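Local atomic coordinates of putative thiol-disulfide oxidoreductase (Bacteroides vulgatus, PDB entry 4GRF), a protein that probably acts as a thiol-disulfide oxidoreductase, this chain being its thioredoxin domain, which carries a CxxC disulfide and binds glutathione covalently. Residues T13-D16 against N20-S23; D35-G40 against K79-D84; Y55-D60 against D131-V136. One frame throughout, in Å; residues are numbered along the deposited sequence. Where two conformers were deposited one is given.

Interaction 1: residues T13-D16 against N20-S23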
ATOM      1  N   THR A  13     -10.573  -2.901   2.800  1.00 18.73           N
ATOM      2  CA  THR A  13     -10.678  -2.514   4.190  1.00 17.05           C
ATOM      3  C   THR A  13      -9.867  -3.493   5.010  1.00 17.72           C
ATOM      4  O   THR A  13      -9.891  -4.694   4.738  1.00 21.05           O
ATOM      5  CB  THR A  13     -12.125  -2.543   4.711  1.00 25.81           C
ATOM      6  OG1 THR A  13     -12.977  -1.817   3.818  1.00 34.17           O
ATOM      7  CG2 THR A  13     -12.203  -1.898   6.079  1.00 22.99           C
ATOM      8  N   GLY A  14      -9.131  -2.972   5.977  1.00 21.88           N
ATOM      9  CA  GLY A  14      -8.432  -3.793   6.956  1.00 22.95           C
ATOM     10  C   GLY A  14      -8.441  -3.074   8.296  1.00 24.82           C
ATOM     11  O   GLY A  14      -8.956  -1.954   8.414  1.00 20.88           O
ATOM     12  N   ILE A  15      -7.867  -3.730   9.310  1.00 20.10           N
ATOM     13  CA  ILE A  15      -7.742  -3.162  10.639  1.00 18.69           C
ATOM     14  C   ILE A  15      -6.340  -2.585  10.844  1.00 17.08           C
ATOM     15  O   ILE A  15      -5.339  -3.246  10.556  1.00 20.67           O
ATOM     16  CB  ILE A  15      -8.056  -4.228  11.721  1.00 19.87           C
ATOM     17  CG1 ILE A  15      -9.384  -4.937  11.428  1.00 26.33           C
ATOM     18  CG2 ILE A  15      -8.044  -3.602  13.110  1.00 24.61           C
ATOM     19  CD1 ILE A  15     -10.590  -4.026  11.327  1.00 31.58           C
ATOM     20  N   ASP A  16      -6.269  -1.343  11.342  1.00 17.69           N
ATOM     21  CA  ASP A  16      -5.015  -0.640  11.467  1.00 20.17           C
ATOM     22  C   ASP A  16      -4.415  -0.899  12.839  1.00 19.47           C
ATOM     23  O   ASP A  16      -4.954  -1.726  13.601  1.00 20.28           O
ATOM     24  CB  ASP A  16      -5.172   0.864  11.117  1.00 20.64           C
ATOM     25  CG  ASP A  16      -5.861   1.701  12.215  1.00 23.90           C
ATOM     26  OD1 ASP A  16      -6.242   1.189  13.281  1.00 21.42           O
ATOM     27  OD2 ASP A  16      -6.007   2.932  12.006  1.00 23.70           O
ATOM     28  N   ASN A  20      -8.772   0.058  14.431  1.00 19.28           N
ATOM     29  CA  ASN A  20      -9.894   0.623  13.695  1.00 18.64           C
ATOM     30  C   ASN A  20      -9.913   0.157  12.237  1.00 21.06           C
ATOM     31  O   ASN A  20      -8.878  -0.136  11.665  1.00 21.39           O
ATOM     32  CB  ASN A  20      -9.836   2.131  13.776  1.00 18.36           C
ATOM     33  CG  ASN A  20      -9.970   2.626  15.198  1.00 22.43           C
ATOM     34  OD1 ASN A  20     -10.834   2.165  15.927  1.00 23.38           O
ATOM     35  ND2 ASN A  20      -9.110   3.533  15.593  1.00 23.31           N
ATOM     36  N   SER A  21     -11.096   0.080  11.643  1.00 20.86           N
ATOM     37  CA  SER A  21     -11.203  -0.286  10.250  1.00 21.32           C
ATOM     38  C   SER A  21     -10.854   0.945   9.420  1.00 24.88           C
ATOM     39  O   SER A  21     -11.362   2.037   9.674  1.00 26.38           O
ATOM     40  CB  SER A  21     -12.622  -0.739   9.921  1.00 34.06           C
ATOM     41  OG  SER A  21     -12.821  -2.063  10.362  1.00 54.14           O
ATOM     42  N   VAL A  22      -9.982   0.761   8.439  1.00 19.65           N
ATOM     43  CA  VAL A  22      -9.548   1.841   7.567  1.00 19.44           C
ATOM     44  C   VAL A  22      -9.551   1.285   6.149  1.00 19.30           C
ATOM     45  O   VAL A  22      -9.006   0.201   5.897  1.00 20.35           O
ATOM     46  CB  VAL A  22      -8.131   2.334   7.927  1.00 24.22           C
ATOM     47  CG1 VAL A  22      -7.687   3.422   6.954  1.00 22.72           C
ATOM     48  CG2 VAL A  22      -8.101   2.877   9.350  1.00 25.16           C
ATOM     49  N   SER A  23     -10.218   2.010   5.257  1.00 20.30           N
ATOM     50  CA  SER A  23     -10.430   1.594   3.876  0.50 18.29           C
ATOM     51  C   SER A  23      -9.674   2.489   2.900  1.00 18.02           C
ATOM     52  O   SER A  23      -9.380   3.621   3.202  1.00 18.62           O
ATOM     53  CB  SER A  23     -11.903   1.724   3.520  0.50 21.81           C
ATOM     54  OG  SER A  23     -12.249   3.089   3.451  0.50 23.96           O
TER
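Gly14 and Val22 form the antiparallel hydrogen-bonded pair of a small hairpin. The amide of Val22 meets Gly14 O at 2.9 Å, nearly in line with the carbonyl (C=O...N 174°), whereas the return bond from Gly14 N to Val22 O is longer, 3.2 Å, with the donor tilted 31° from the carbonyl plane. Nearer the turn, Asp16 is gripped twice: its N gives a 2.9 Å bond to Asn20 O, and its OD1 takes the Asn20 N at 3.0 Å, met from above the carboxylate plane. Placing CG between backbone N and carbonyl carbon (chi1 76°) lets the carboxylate curl back over the turn, where the other oxygen, OD2, rests 3.4 Å from Val22 CG2. With an alanine here, the backbone N of Asn20 would probably lose its carboxylate acceptor and the turn be less firmly closed.

On the face bearing Thr13, Ile15, Ser21 and Ser23 the packing is by a few side-chain atoms. Ile15 CD1 presses on Ser21 OG at 3.1 Å, a tight approach, and Thr13 CG2 lies 4.0 Å from Ser21 CB.

Around the hairpin, Val91 of strand 89-92 touches both Asp16 and Val22, Ile15 shares backbone hydrogen bonding with Leu92, and Val22 O also accepts from Tyr66 OH on strand 63-69, which docks the two short strands beside an outer strand of the main sheet.

Interaction 2: residues D35-G40 against K79-D84; sequences DFWFAG and KAIEED
The indole of Trp37 meets the helix segment 79-84 with an edge. Ala80 CB lies in the ring plane, 3.8 Å from CZ3, and Ile81 CG1 also sits at the rim near that plane, 4.0 Å from CH2. Within these two segments nothing is stacked on either face of the ring. The edge used is the far side of the six-membered ring, whose CZ2, CH2 and CZ3 do all the touching. With CG held between the backbone N and the carbonyl carbon (chi1 72°), the indole leaves the strand directed at the helix, and the Ile81 side chain crosses it at about a right angle.

Ala80 is the meeting point of two surfaces. Its CB touches the indole and, at 3.8 Å, also Ala39 CB, where the chain has left strand 31-37 and heads for the redox site. The small methyl groups let the backbones come close, the CA atoms of Ala39 and Ala80 being 5.6 Å apart. In thioredoxin-fold terms this is the end of a central strand leading into the CxxC motif at the start of helix 42-46, where Cys41 and Cys44 form the disulfide; the side chain of Trp37 touches Cys44. Helix 74-84 connects the parallel strands 63-69 and 89-92, so the contact packs a beta-alpha-beta connection against the approach to the motif.

Polar links flank the apolar patch. Arg45, on helix 42-46, forms salt bridges with Glu83 OE1 and Asp84 OD2 and donates to Ala39 O, tying both segments to one guanidinium group. The Ala39 amide in turn is held by Asp71 OD2.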
ATOM      1  N   ASP A  35       0.544  -0.533  -1.011  1.00 15.02           N
ATOM      2  CA  ASP A  35       1.605  -1.527  -0.898  1.00 13.95           C
ATOM      3  C   ASP A  35       1.039  -2.812  -0.329  1.00 15.72           C
ATOM      4  O   ASP A  35       0.747  -2.875   0.863  1.00 16.19           O
ATOM      5  CB  ASP A  35       2.669  -0.971   0.042  1.00 15.94           C
ATOM      6  CG  ASP A  35       3.786  -1.925   0.293  1.00 26.15           C
ATOM      7  OD1 ASP A  35       3.960  -2.844  -0.525  1.00 21.61           O
ATOM      8  OD2 ASP A  35       4.477  -1.749   1.333  1.00 20.75           O
ATOM      9  N   PHE A  36       0.832  -3.807  -1.186  1.00 18.90           N
ATOM     10  CA  PHE A  36       0.405  -5.128  -0.754  1.00 16.84           C
ATOM     11  C   PHE A  36       1.641  -5.966  -0.407  1.00 16.79           C
ATOM     12  O   PHE A  36       2.565  -6.121  -1.215  1.00 18.19           O
ATOM     13  CB  PHE A  36      -0.369  -5.857  -1.850  1.00 15.18           C
ATOM     14  CG  PHE A  36      -1.653  -5.181  -2.295  1.00 15.77           C
ATOM     15  CD1 PHE A  36      -1.637  -4.215  -3.280  1.00 16.51           C
ATOM     16  CD2 PHE A  36      -2.875  -5.560  -1.769  1.00 20.92           C
ATOM     17  CE1 PHE A  36      -2.825  -3.620  -3.711  1.00 17.71           C
ATOM     18  CE2 PHE A  36      -4.053  -4.978  -2.203  1.00 22.26           C
ATOM     19  CZ  PHE A  36      -4.019  -4.002  -3.158  1.00 20.90           C
ATOM     20  N   TRP A  37       1.638  -6.521   0.796  1.00 17.17           N
ATOM     21  CA  TRP A  37       2.837  -7.161   1.338  1.00 16.97           C
ATOM     22  C   TRP A  37       2.499  -8.148   2.445  1.00 17.29           C
ATOM     23  O   TRP A  37       1.351  -8.302   2.843  1.00 18.36           O
ATOM     24  CB  TRP A  37       3.800  -6.090   1.870  1.00 20.00           C
ATOM     25  CG  TRP A  37       3.326  -5.451   3.139  1.00 17.43           C
ATOM     26  CD1 TRP A  37       2.265  -4.603   3.285  1.00 15.79           C
ATOM     27  CD2 TRP A  37       3.886  -5.609   4.438  1.00 16.51           C
ATOM     28  NE1 TRP A  37       2.129  -4.225   4.582  1.00 21.62           N
ATOM     29  CE2 TRP A  37       3.101  -4.847   5.324  1.00 17.77           C
ATOM     30  CE3 TRP A  37       4.950  -6.352   4.950  1.00 21.96           C
ATOM     31  CZ2 TRP A  37       3.359  -4.777   6.678  1.00 19.51           C
ATOM     32  CZ3 TRP A  37       5.200  -6.287   6.297  1.00 20.72           C
ATOM     33  CH2 TRP A  37       4.408  -5.498   7.151  1.00 21.68           C
ATOM     34  N   PHE A  38       3.525  -8.837   2.938  1.00 17.37           N
ATOM     35  CA  PHE A  38       3.393  -9.591   4.166  1.00 17.96           C
ATOM     36  C   PHE A  38       4.806  -9.740   4.711  1.00 16.04           C
ATOM     37  O   PHE A  38       5.773  -9.533   3.995  1.00 16.56           O
ATOM     38  CB  PHE A  38       2.742 -10.971   3.941  1.00 19.00           C
ATOM     39  CG  PHE A  38       3.340 -11.736   2.808  1.00 19.94           C
ATOM     40  CD1 PHE A  38       2.891 -11.527   1.508  1.00 26.63           C
ATOM     41  CD2 PHE A  38       4.352 -12.655   3.019  1.00 24.96           C
ATOM     42  CE1 PHE A  38       3.446 -12.225   0.446  1.00 26.98           C
ATOM     43  CE2 PHE A  38       4.904 -13.365   1.957  1.00 27.95           C
ATOM     44  CZ  PHE A  38       4.450 -13.142   0.669  1.00 23.40           C
ATOM     45  N   ALA A  39       4.907 -10.070   5.990  1.00 18.68           N
ATOM     46  CA  ALA A  39       6.179 -10.079   6.696  1.00 19.11           C
ATOM     47  C   ALA A  39       7.234 -10.980   6.041  1.00 16.96           C
ATOM     48  O   ALA A  39       8.428 -10.639   6.050  1.00 21.05           O
ATOM     49  CB  ALA A  39       5.944 -10.501   8.143  1.00 20.28           C
ATOM     50  N   GLY A  40       6.802 -12.104   5.472  1.00 19.52           N
ATOM     51  CA  GLY A  40       7.726 -13.069   4.863  1.00 20.22           C
ATOM     52  C   GLY A  40       8.129 -12.765   3.427  1.00 23.01           C
ATOM     53  O   GLY A  40       8.717 -13.609   2.737  1.00 23.48           O
ATOM     54  N   LYS A  79       5.475  -7.335  14.206  1.00 24.50           N
ATOM     55  CA  LYS A  79       6.917  -7.431  14.357  1.00 24.48           C
ATOM     56  C   LYS A  79       7.611  -6.827  13.147  1.00 30.42           C
ATOM     57  O   LYS A  79       8.628  -6.175  13.296  1.00 24.51           O
ATOM     58  CB  LYS A  79       7.369  -8.875  14.545  1.00 30.25           C
ATOM     59  CG  LYS A  79       7.029  -9.451  15.909  1.00 44.63           C
ATOM     60  CD  LYS A  79       7.340 -10.945  15.994  1.00 63.51           C
ATOM     61  CE  LYS A  79       7.187 -11.459  17.424  1.00 81.47           C
ATOM     62  NZ  LYS A  79       7.110 -12.946  17.528  1.00 69.90           N
ATOM     63  N   ALA A  80       7.065  -7.033  11.950  1.00 21.00           N
ATOM     64  CA  ALA A  80       7.714  -6.531  10.753  1.00 22.58           C
ATOM     65  C   ALA A  80       7.662  -5.011  10.742  1.00 19.12           C
ATOM     66  O   ALA A  80       8.629  -4.337  10.371  1.00 22.13           O
ATOM     67  CB  ALA A  80       7.056  -7.109   9.496  1.00 23.08           C
ATOM     68  N   ILE A  81       6.518  -4.458  11.127  1.00 18.26           N
ATOM     69  CA  ILE A  81       6.333  -3.023  11.091  1.00 21.28           C
ATOM     70  C   ILE A  81       7.308  -2.354  12.067  1.00 24.55           C
ATOM     71  O   ILE A  81       7.963  -1.357  11.732  1.00 22.59           O
ATOM     72  CB  ILE A  81       4.886  -2.648  11.412  1.00 18.38           C
ATOM     73  CG1 ILE A  81       3.996  -3.056  10.246  1.00 19.45           C
ATOM     74  CG2 ILE A  81       4.768  -1.169  11.692  1.00 24.45           C
ATOM     75  CD1 ILE A  81       2.516  -2.872  10.501  1.00 18.16           C
ATOM     76  N   GLU A  82       7.452  -2.955  13.241  1.00 27.08           N
ATOM     77  CA  GLU A  82       8.401  -2.442  14.227  1.00 29.32           C
ATOM     78  C   GLU A  82       9.849  -2.545  13.721  1.00 23.63           C
ATOM     79  O   GLU A  82      10.636  -1.627  13.925  1.00 29.59           O
ATOM     80  CB  GLU A  82       8.259  -3.198  15.553  1.00 26.00           C
ATOM     81  CG  GLU A  82       8.998  -2.528  16.711  1.00 24.68           C
ATOM     82  CD  GLU A  82      10.494  -2.794  16.714  1.00 34.42           C
ATOM     83  OE1 GLU A  82      10.910  -3.900  16.312  1.00 31.05           O
ATOM     84  OE2 GLU A  82      11.252  -1.896  17.151  1.00 34.11           O
ATOM     85  N   GLU A  83      10.208  -3.676  13.120  1.00 24.62           N
ATOM     86  CA  GLU A  83      11.554  -3.864  12.563  1.00 26.63           C
ATOM     87  C   GLU A  83      11.844  -2.868  11.427  1.00 30.83           C
ATOM     88  O   GLU A  83      12.968  -2.347  11.282  1.00 26.83           O
ATOM     89  CB  GLU A  83      11.722  -5.298  12.061  1.00 22.95           C
ATOM     90  CG  GLU A  83      11.762  -6.337  13.185  1.00 31.01           C
ATOM     91  CD  GLU A  83      11.695  -7.772  12.702  1.00 47.43           C
ATOM     92  OE1 GLU A  83      11.298  -8.036  11.539  1.00 38.93           O
ATOM     93  OE2 GLU A  83      12.024  -8.657  13.514  1.00 44.58           O
ATOM     94  N   ASP A  84      10.823  -2.596  10.617  1.00 23.13           N
ATOM     95  CA  ASP A  84      10.992  -1.736   9.443  1.00 25.73           C
ATOM     96  C   ASP A  84      10.763  -0.243   9.702  1.00 24.06           C
ATOM     97  O   ASP A  84      11.165   0.599   8.892  1.00 25.26           O
ATOM     98  CB  ASP A  84      10.033  -2.195   8.325  1.00 24.32           C
ATOM     99  CG  ASP A  84      10.322  -3.604   7.822  1.00 28.19           C
ATOM    100  OD1 ASP A  84      11.396  -4.178   8.137  1.00 28.56           O
ATOM    101  OD2 ASP A  84       9.464  -4.156   7.082  1.00 25.02           O
TER

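Interaction 3: residues Y55-D60 against D131-V136; sequences YNAFKD and DLYNTV. With SO4 (sulfate ion), chain E.
Phe58 and Tyr133 set their rings obliquely, with planes at 51° and centroids 5.3 Å apart. Phe58 CE2 hangs over one face of the tyrosine ring, offset toward its rim and 3.9 Å from Tyr133 CE2. The tyrosine side chain, extended with CG opposite the backbone N (chi1 -175°), carries that same rim to the neighbouring helix, where Ala57 CB touches Tyr133 CE2 at 3.6 Å. Ala57 CB also lies over a face of the Phe58 ring, so the methyl group is shared by both aromatics.

Beyond the ring pair, Val136 and Phe58 run past one another in opposite directions, with Val136 CG1 3.7 Å from Phe58 CD2. The interface is mostly apolar, though the Tyr133 hydroxyl also lies against Ala57 CB. Away from this interface, Tyr55 OH donates to sulfate O2 at 2.9 Å; the ion, probably picked up from the crystallisation solution, is also held by Thr64 and Asn89.

The contact joins the C-terminal part of helix 48-58 to helix 129-140: Thr54 touches Leu132, Tyr133 and Val136, and Phe63 of strand 63-69 is touched by both Phe58 and Val136.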
ATOM      1  N   TYR A  55       7.309   8.948   1.373  1.00 19.73           N
ATOM      2  CA  TYR A  55       6.278   9.364   2.297  1.00 18.73           C
ATOM      3  C   TYR A  55       6.677  10.697   2.922  1.00 23.20           C
ATOM      4  O   TYR A  55       5.876  11.634   3.004  1.00 23.75           O
ATOM      5  CB  TYR A  55       6.072   8.305   3.388  1.00 18.16           C
ATOM      6  CG  TYR A  55       4.968   8.606   4.380  1.00 19.58           C
ATOM      7  CD1 TYR A  55       3.637   8.730   3.979  1.00 21.86           C
ATOM      8  CD2 TYR A  55       5.248   8.739   5.728  1.00 28.88           C
ATOM      9  CE1 TYR A  55       2.629   8.988   4.891  1.00 22.96           C
ATOM     10  CE2 TYR A  55       4.249   9.009   6.645  1.00 33.40           C
ATOM     11  CZ  TYR A  55       2.942   9.132   6.227  1.00 29.81           C
ATOM     12  OH  TYR A  55       1.954   9.392   7.146  1.00 36.30           O
ATOM     13  N   ASN A  56       7.916  10.796   3.339  1.00 22.68           N
ATOM     14  CA  ASN A  56       8.392  12.011   3.946  1.00 23.70           C
ATOM     15  C   ASN A  56       8.380  13.209   2.997  1.00 19.35           C
ATOM     16  O   ASN A  56       8.074  14.276   3.394  1.00 24.26           O
ATOM     17  CB  ASN A  56       9.776  11.804   4.572  1.00 25.40           C
ATOM     18  CG  ASN A  56       9.706  11.131   5.927  1.00 23.10           C
ATOM     19  OD1 ASN A  56       8.729  11.229   6.618  1.00 30.51           O
ATOM     20  ND2 ASN A  56      10.752  10.437   6.292  1.00 23.89           N
ATOM     21  N   ALA A  57       8.748  13.004   1.755  1.00 21.92           N
ATOM     22  CA  ALA A  57       8.850  14.076   0.767  1.00 22.25           C
ATOM     23  C   ALA A  57       7.492  14.661   0.394  1.00 28.06           C
ATOM     24  O   ALA A  57       7.386  15.854   0.161  1.00 26.36           O
ATOM     25  CB  ALA A  57       9.547  13.573  -0.468  1.00 22.23           C
ATOM     26  N   PHE A  58       6.465  13.812   0.337  1.00 20.87           N
ATOM     27  CA  PHE A  58       5.141  14.191  -0.204  1.00 20.27           C
ATOM     28  C   PHE A  58       3.915  14.152   0.738  1.00 21.04           C
ATOM     29  O   PHE A  58       2.800  14.576   0.350  1.00 20.47           O
ATOM     30  CB  PHE A  58       4.885  13.317  -1.439  1.00 16.61           C
ATOM     31  CG  PHE A  58       5.929  13.475  -2.483  1.00 19.22           C
ATOM     32  CD1 PHE A  58       6.069  14.685  -3.151  1.00 21.20           C
ATOM     33  CD2 PHE A  58       6.853  12.484  -2.725  1.00 19.07           C
ATOM     34  CE1 PHE A  58       7.062  14.864  -4.086  1.00 27.54           C
ATOM     35  CE2 PHE A  58       7.852  12.664  -3.668  1.00 23.88           C
ATOM     36  CZ  PHE A  58       7.956  13.856  -4.345  1.00 25.96           C
ATOM     37  N   LYS A  59       4.093  13.656   1.959  1.00 20.73           N
ATOM     38  CA  LYS A  59       2.995  13.505   2.916  1.00 20.41           C
ATOM     39  C   LYS A  59       2.253  14.810   3.232  1.00 28.20           C
ATOM     40  O   LYS A  59       1.132  14.776   3.698  1.00 30.18           O
ATOM     41  CB  LYS A  59       3.477  12.893   4.242  1.00 26.53           C
ATOM     42  CG  LYS A  59       4.547  13.704   4.952  1.00 33.56           C
ATOM     43  CD  LYS A  59       5.151  12.991   6.162  1.00 45.58           C
ATOM     44  CE  LYS A  59       6.259  13.846   6.775  1.00 67.81           C
ATOM     45  NZ  LYS A  59       7.068  13.143   7.813  1.00 75.20           N
ATOM     46  N   ASP A  60       2.883  15.952   3.006  1.00 30.35           N
ATOM     47  CA  ASP A  60       2.218  17.214   3.305  0.50 34.32           C
ATOM     48  C   ASP A  60       1.504  17.777   2.074  1.00 32.93           C
ATOM     49  O   ASP A  60       0.860  18.822   2.158  1.00 37.84           O
ATOM     50  CB  ASP A  60       3.219  18.235   3.857  0.50 33.53           C
ATOM     51  CG  ASP A  60       3.852  17.787   5.174  0.50 40.91           C
ATOM     52  OD1 ASP A  60       3.138  17.193   6.008  0.50 40.01           O
ATOM     53  OD2 ASP A  60       5.063  18.034   5.373  0.50 50.19           O
ATOM     54  N   ASP A 131      12.291   4.491  -8.670  1.00 29.79           N
ATOM     55  CA  ASP A 131      11.232   4.748  -9.623  1.00 36.39           C
ATOM     56  C   ASP A 131       9.945   5.045  -8.880  1.00 29.76           C
ATOM     57  O   ASP A 131       9.073   5.773  -9.348  1.00 32.62           O
ATOM     58  CB  ASP A 131      11.038   3.552 -10.544  1.00 45.82           C
ATOM     59  CG  ASP A 131      10.144   3.872 -11.705  1.00 59.66           C
ATOM     60  OD1 ASP A 131      10.391   4.916 -12.347  1.00 50.89           O
ATOM     61  OD2 ASP A 131       9.193   3.103 -11.964  1.00 44.85           O
ATOM     62  N   LEU A 132       9.847   4.483  -7.692  1.00 28.31           N
ATOM     63  CA  LEU A 132       8.733   4.742  -6.815  1.00 26.53           C
ATOM     64  C   LEU A 132       8.663   6.239  -6.414  1.00 25.89           C
ATOM     65  O   LEU A 132       7.643   6.929  -6.627  1.00 22.16           O
ATOM     66  CB  LEU A 132       8.911   3.802  -5.640  1.00 32.52           C
ATOM     67  CG  LEU A 132       7.783   3.581  -4.690  1.00 36.67           C
ATOM     68  CD1 LEU A 132       7.948   2.208  -4.075  1.00 37.29           C
ATOM     69  CD2 LEU A 132       7.864   4.705  -3.675  1.00 35.74           C
ATOM     70  N   TYR A 133       9.756   6.760  -5.867  1.00 21.99           N
ATOM     71  CA  TYR A 133       9.860   8.177  -5.555  1.00 23.47           C
ATOM     72  C   TYR A 133       9.600   9.047  -6.794  1.00 20.59           C
ATOM     73  O   TYR A 133       8.804   9.994  -6.759  1.00 21.78           O
ATOM     74  CB  TYR A 133      11.265   8.469  -5.014  1.00 23.87           C
ATOM     75  CG  TYR A 133      11.441   9.885  -4.554  1.00 21.49           C
ATOM     76  CD1 TYR A 133      11.736  10.897  -5.471  1.00 29.44           C
ATOM     77  CD2 TYR A 133      11.311  10.224  -3.220  1.00 26.13           C
ATOM     78  CE1 TYR A 133      11.889  12.197  -5.066  1.00 27.09           C
ATOM     79  CE2 TYR A 133      11.469  11.530  -2.800  1.00 27.17           C
ATOM     80  CZ  TYR A 133      11.761  12.505  -3.723  1.00 33.07           C
ATOM     81  OH  TYR A 133      11.922  13.793  -3.308  1.00 33.30           O
ATOM     82  N   ASN A 134      10.292   8.750  -7.883  1.00 21.29           N
ATOM     83  CA  ASN A 134      10.177   9.588  -9.083  1.00 22.82           C
ATOM     84  C   ASN A 134       8.765   9.586  -9.652  1.00 23.96           C
ATOM     85  O   ASN A 134       8.284  10.623 -10.104  1.00 23.19           O
ATOM     86  CB  ASN A 134      11.195   9.175 -10.144  1.00 27.13           C
ATOM     87  CG  ASN A 134      12.621   9.272  -9.635  1.00 32.32           C
ATOM     88  OD1 ASN A 134      12.907  10.001  -8.676  1.00 30.91           O
ATOM     89  ND2 ASN A 134      13.512   8.520 -10.249  1.00 37.18           N
ATOM     90  N   THR A 135       8.079   8.445  -9.576  1.00 21.54           N
ATOM     91  CA  THR A 135       6.714   8.357 -10.078  1.00 21.40           C
ATOM     92  C   THR A 135       5.758   9.160  -9.214  1.00 22.01           C
ATOM     93  O   THR A 135       4.912   9.913  -9.724  1.00 21.42           O
ATOM     94  CB  THR A 135       6.238   6.888 -10.192  1.00 23.16           C
ATOM     95  OG1 THR A 135       7.072   6.207 -11.131  1.00 25.84           O
ATOM     96  CG2 THR A 135       4.784   6.826 -10.668  1.00 23.40           C
ATOM     97  N   VAL A 136       5.904   9.065  -7.894  1.00 19.90           N
ATOM     98  CA  VAL A 136       5.048   9.840  -7.030  1.00 20.30           C
ATOM     99  C   VAL A 136       5.304  11.326  -7.242  1.00 26.48           C
ATOM    100  O   VAL A 136       4.373  12.119  -7.290  1.00 21.83           O
ATOM    101  CB  VAL A 136       5.228   9.460  -5.541  1.00 20.56           C
ATOM    102  CG1 VAL A 136       4.506  10.439  -4.639  1.00 21.42           C
ATOM    103  CG2 VAL A 136       4.730   8.033  -5.314  1.00 21.90           C
TER
HETATM  104  S   SO4 E 504      -1.617  10.286   6.806  1.00 47.62           S
HETATM  105  O1  SO4 E 504      -1.946  11.729   6.752  1.00 70.93           O
HETATM  106  O2  SO4 E 504      -0.513  10.010   5.846  1.00 36.26           O
HETATM  107  O3  SO4 E 504      -1.186   9.918   8.176  1.00 61.39           O
HETATM  108  O4  SO4 E 504      -2.837   9.506   6.468  1.00 39.57           O

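Overall arrangement
Interaction 1 closes before the others open along the chain, whereas interactions 2 and 3 interleave, their segments alternating in the order 35-40, 55-60, 79-84, 131-136. The centres of interactions 1 and 2 lie about 16 Å apart. Those of interactions 2 and 3 are about 19 Å apart, and those of interactions 1 and 3, on opposite sides of the chain's centre, about 23 Å; none touches another. Interaction 1 is a surface hairpin whose second strand is followed by strand 31-37. Interaction 2 packs helix 74-84 against the end of that strand, near the Cys41-Cys44 disulfide in sequence, and interaction 3 joins helices 48-58 and 129-140, all within the thioredoxin-type fold built on the five-stranded mixed sheet.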